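IL-4-inducing protein (Schistosoma mansoni, PDB 4EL6) triggers interleukin-4 release from basophils independently of antigen by binding IgE through its crystallin-type fold. Local coordinates at residues 54-59 with 101-106. Sequence-based numbering, arbitrary orientation. Where two conformers were deposited one is given.
Sequences YWYLFD and VECINQ
Ile104, in one of its two modelled conformers, lays its CD1 over one face of the Tyr56 ring, 4.2 Å from the ring centroid in a CH-pi contact; Tyr54 CE1 lies 3.5 Å above the plane of the opposite face of Tyr56, displaced toward the rim. Cys103 SG comes in at the ring edge, 3.7 Å from Tyr56 CD2, a sulfur-aromatic approach close to the plane. Val101 touches two tyrosines with its two methyls. CG2 sits over a face of Tyr54, 4.0 Å from that ring's centroid, while CG1, turned anti to its own backbone N (chi1 -174°), meets Tyr56 CE2 obliquely at 3.8 Å. A beta-branched residue suits this place because its two methyls diverge: CG2 lies over Tyr54, while CG1 fits between Tyr54 and Tyr56. Farther along, Ile104 CG2 of the same conformer reaches the edge of Phe58. Alternate residues of the strand offer these aromatics, which give a chain end lacking regular structure an apolar bed. The tail bends through a type I turn from Glu102 to Asn105, and Cys103 ties it by a disulfide to Cys93 of strand 89-95. That strand pairs antiparallel with strand 52-58, whose other face turns Trp55 and Leu57 toward Leu9 of the second sheet of this crystallin-type domain.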
ATOM      1  N   TYR A  54       1.189   0.890  -8.736  1.00 12.52           N
ATOM      2  CA  TYR A  54       0.030   1.366  -7.970  1.00 10.90           C
ATOM      3  C   TYR A  54      -0.279   0.280  -6.965  1.00 10.95           C
ATOM      4  O   TYR A  54      -0.297  -0.877  -7.344  1.00 13.14           O
ATOM      5  CB  TYR A  54      -1.209   1.642  -8.857  1.00 11.70           C
ATOM      6  CG  TYR A  54      -2.263   2.433  -8.124  1.00 12.08           C
ATOM      7  CD1 TYR A  54      -3.208   1.800  -7.314  1.00 12.31           C
ATOM      8  CD2 TYR A  54      -2.347   3.794  -8.241  1.00 12.81           C
ATOM      9  CE1 TYR A  54      -4.128   2.500  -6.593  1.00 11.45           C
ATOM     10  CE2 TYR A  54      -3.281   4.527  -7.544  1.00 12.74           C
ATOM     11  CZ  TYR A  54      -4.205   3.860  -6.732  1.00 13.02           C
ATOM     12  OH  TYR A  54      -5.108   4.565  -6.025  1.00 13.69           O
ATOM     13  N   TRP A  55      -0.505   0.639  -5.695  1.00  9.23           N
ATOM     14  CA  TRP A  55      -0.672  -0.364  -4.655  1.00  8.24           C
ATOM     15  C   TRP A  55      -2.017  -0.232  -3.974  1.00  8.15           C
ATOM     16  O   TRP A  55      -2.447   0.870  -3.670  1.00  8.23           O
ATOM     17  CB  TRP A  55       0.426  -0.238  -3.630  1.00  7.63           C
ATOM     18  CG  TRP A  55       1.805  -0.598  -4.116  1.00  7.27           C
ATOM     19  CD1 TRP A  55       2.706   0.193  -4.845  1.00  7.64           C
ATOM     20  CD2 TRP A  55       2.446  -1.863  -3.932  1.00  7.21           C
ATOM     21  NE1 TRP A  55       3.876  -0.530  -5.113  1.00  7.96           N
ATOM     22  CE2 TRP A  55       3.782  -1.753  -4.540  1.00  7.01           C
ATOM     23  CE3 TRP A  55       2.095  -3.059  -3.262  1.00  7.44           C
ATOM     24  CZ2 TRP A  55       4.677  -2.796  -4.453  1.00  7.60           C
ATOM     25  CZ3 TRP A  55       3.048  -4.084  -3.197  1.00  7.73           C
ATOM     26  CH2 TRP A  55       4.290  -3.923  -3.815  1.00  7.05           C
ATOM     27  N   TYR A  56      -2.716  -1.347  -3.753  1.00  8.28           N
ATOM     28  CA  TYR A  56      -3.918  -1.383  -2.933  1.00  8.05           C
ATOM     29  C   TYR A  56      -3.666  -2.097  -1.614  1.00  8.06           C
ATOM     30  O   TYR A  56      -3.090  -3.211  -1.540  1.00  6.82           O
ATOM     31  CB  TYR A  56      -5.022  -2.110  -3.692  1.00  8.66           C
ATOM     32  CG  TYR A  56      -5.687  -1.269  -4.751  1.00  9.68           C
ATOM     33  CD1 TYR A  56      -6.380  -0.125  -4.386  1.00 11.44           C
ATOM     34  CD2 TYR A  56      -5.591  -1.610  -6.109  1.00 11.25           C
ATOM     35  CE1 TYR A  56      -7.010   0.648  -5.354  1.00 12.51           C
ATOM     36  CE2 TYR A  56      -6.190  -0.786  -7.050  1.00 12.42           C
ATOM     37  CZ  TYR A  56      -6.938   0.266  -6.633  1.00 13.33           C
ATOM     38  OH  TYR A  56      -7.549   1.058  -7.597  1.00 19.71           O
ATOM     39  N   LEU A  57      -4.098  -1.453  -0.541  1.00  7.39           N
ATOM     40  CA  LEU A  57      -4.068  -2.021   0.813  1.00  7.81           C
ATOM     41  C   LEU A  57      -5.482  -2.307   1.267  1.00  7.36           C
ATOM     42  O   LEU A  57      -6.379  -1.500   0.999  1.00  7.02           O
ATOM     43  CB  LEU A  57      -3.506  -1.021   1.817  1.00  8.59           C
ATOM     44  CG  LEU A  57      -2.311  -0.229   1.406  1.00 10.67           C
ATOM     45  CD1 LEU A  57      -1.800   0.723   2.466  1.00 11.70           C
ATOM     46  CD2 LEU A  57      -1.237  -1.099   1.012  1.00 11.68           C
ATOM     47  N   PHE A  58      -5.709  -3.456   1.898  1.00  6.52           N
ATOM     48  CA  PHE A  58      -6.987  -3.930   2.265  1.00  6.26           C
ATOM     49  C   PHE A  58      -7.060  -4.274   3.739  1.00  6.56           C
ATOM     50  O   PHE A  58      -6.059  -4.766   4.308  1.00  6.34           O
ATOM     51  CB  PHE A  58      -7.254  -5.262   1.513  1.00  6.35           C
ATOM     52  CG  PHE A  58      -7.322  -5.100   0.037  1.00  6.42           C
ATOM     53  CD1 PHE A  58      -6.157  -5.177  -0.725  1.00  6.67           C
ATOM     54  CD2 PHE A  58      -8.563  -4.917  -0.629  1.00  6.68           C
ATOM     55  CE1 PHE A  58      -6.218  -5.096  -2.098  1.00  6.60           C
ATOM     56  CE2 PHE A  58      -8.607  -4.787  -2.001  1.00  6.71           C
ATOM     57  CZ  PHE A  58      -7.440  -4.826  -2.731  1.00  6.71           C
ATOM     58  N   ASP A  59      -8.232  -4.075   4.393  1.00  6.66           N
ATOM     59  CA  ASP A  59      -8.326  -4.413   5.816  1.00  7.15           C
ATOM     60  C   ASP A  59      -8.849  -5.825   6.060  1.00  7.49           C
ATOM     61  O   ASP A  59      -9.034  -6.186   7.220  1.00  8.07           O
ATOM     62  CB  ASP A  59      -9.106  -3.373   6.634  1.00  7.15           C
ATOM     63  CG  ASP A  59     -10.644  -3.588   6.595  1.00  7.36           C
ATOM     64  OD1 ASP A  59     -11.188  -4.217   5.657  1.00  7.49           O
ATOM     65  OD2 ASP A  59     -11.313  -3.101   7.560  1.00  9.04           O
ATOM     66  N   VAL A 101      -6.061   1.642 -13.505  1.00 29.27           N
ATOM     67  CA  VAL A 101      -5.478   0.557 -12.758  1.00 26.08           C
ATOM     68  C   VAL A 101      -6.488  -0.496 -12.970  1.00 25.29           C
ATOM     69  O   VAL A 101      -7.673  -0.299 -12.640  1.00 25.15           O
ATOM     70  CB  VAL A 101      -5.379   0.918 -11.234  1.00 24.08           C
ATOM     71  CG1 VAL A 101      -4.644  -0.135 -10.445  1.00 22.90           C
ATOM     72  CG2 VAL A 101      -4.671   2.260 -11.028  1.00 23.87           C
ATOM     73  N   GLU A 102      -6.053  -1.625 -13.500  1.00 28.12           N
ATOM     74  CA  GLU A 102      -6.984  -2.671 -13.910  1.00 30.91           C
ATOM     75  C   GLU A 102      -7.081  -3.874 -12.948  1.00 26.38           C
ATOM     76  O   GLU A 102      -7.959  -4.774 -13.147  1.00 24.15           O
ATOM     77  CB  GLU A 102      -6.644  -3.145 -15.354  1.00 38.33           C
ATOM     78  CG  GLU A 102      -6.925  -2.102 -16.472  1.00 47.24           C
ATOM     79  CD  GLU A 102      -8.388  -2.089 -17.026  1.00 58.01           C
ATOM     80  OE1 GLU A 102      -9.120  -3.128 -16.906  1.00 65.56           O
ATOM     81  OE2 GLU A 102      -8.821  -1.041 -17.602  1.00 59.16           O
ATOM     82  N   CYS A 103      -6.226  -3.913 -11.921  1.00 21.41           N
ATOM     83  CA  CYS A 103      -6.039  -5.145 -11.163  1.00 18.90           C
ATOM     84  C   CYS A 103      -7.218  -5.586 -10.302  1.00 21.48           C
ATOM     85  O   CYS A 103      -7.268  -6.747  -9.867  1.00 25.19           O
ATOM     86  CB  CYS A 103      -4.819  -5.069 -10.297  1.00 18.27           C
ATOM     87  SG  CYS A 103      -4.999  -3.807  -9.000  1.00 17.83           S
ATOM     88  N   ILE A 104      -8.183  -4.715 -10.015  1.00 20.94           N
ATOM     89  CA  ILE A 104      -9.294  -5.187  -9.176  0.61 23.63           C
ATOM     90  C   ILE A 104     -10.579  -5.378 -10.009  1.00 25.61           C
ATOM     91  O   ILE A 104     -11.606  -5.892  -9.467  1.00 27.14           O
ATOM     92  CB  ILE A 104      -9.515  -4.316  -7.899  0.61 22.59           C
ATOM     93  CG1 ILE A 104      -9.585  -2.832  -8.219  0.61 22.30           C
ATOM     94  CG2 ILE A 104      -8.414  -4.548  -6.826  0.61 21.01           C
ATOM     95  CD1 ILE A 104      -9.999  -1.987  -7.042  0.61 21.23           C
ATOM     96  N   ASN A 105     -10.501  -5.050 -11.316  1.00 25.61           N
ATOM     97  CA  ASN A 105     -11.611  -5.173 -12.291  1.00 30.60           C
ATOM     98  C   ASN A 105     -11.916  -6.651 -12.527  1.00 39.88           C
ATOM     99  O   ASN A 105     -11.011  -7.501 -12.420  1.00 35.89           O
ATOM    100  CB  ASN A 105     -11.261  -4.550 -13.664  1.00 30.97           C
ATOM    101  CG  ASN A 105     -11.050  -3.044 -13.593  1.00 28.95           C
ATOM    102  OD1 ASN A 105     -11.459  -2.394 -12.638  1.00 31.08           O
ATOM    103  ND2 ASN A 105     -10.405  -2.485 -14.623  1.00 33.26           N
ATOM    104  N   GLN A 106     -13.172  -6.953 -12.871  1.00 45.92           N
ATOM    105  CA  GLN A 106     -13.518  -8.314 -13.250  1.00 55.08           C
ATOM    106  C   GLN A 106     -12.985  -8.646 -14.658  1.00 54.73           C
ATOM    107  O   GLN A 106     -12.749  -7.744 -15.469  1.00 47.79           O
ATOM    108  CB  GLN A 106     -15.014  -8.562 -13.146  1.00 60.45           C
ATOM    109  CG  GLN A 106     -15.312 -10.037 -12.898  1.00 73.50           C
ATOM    110  CD  GLN A 106     -16.732 -10.393 -13.264  1.00 87.18           C
ATOM    111  OE1 GLN A 106     -17.647  -9.624 -12.981  1.00111.30           O
ATOM    112  NE2 GLN A 106     -16.931 -11.549 -13.907  1.00 85.22           N
ATOM    113  OXT GLN A 106     -12.731  -9.821 -14.997  1.00 50.33           O
TER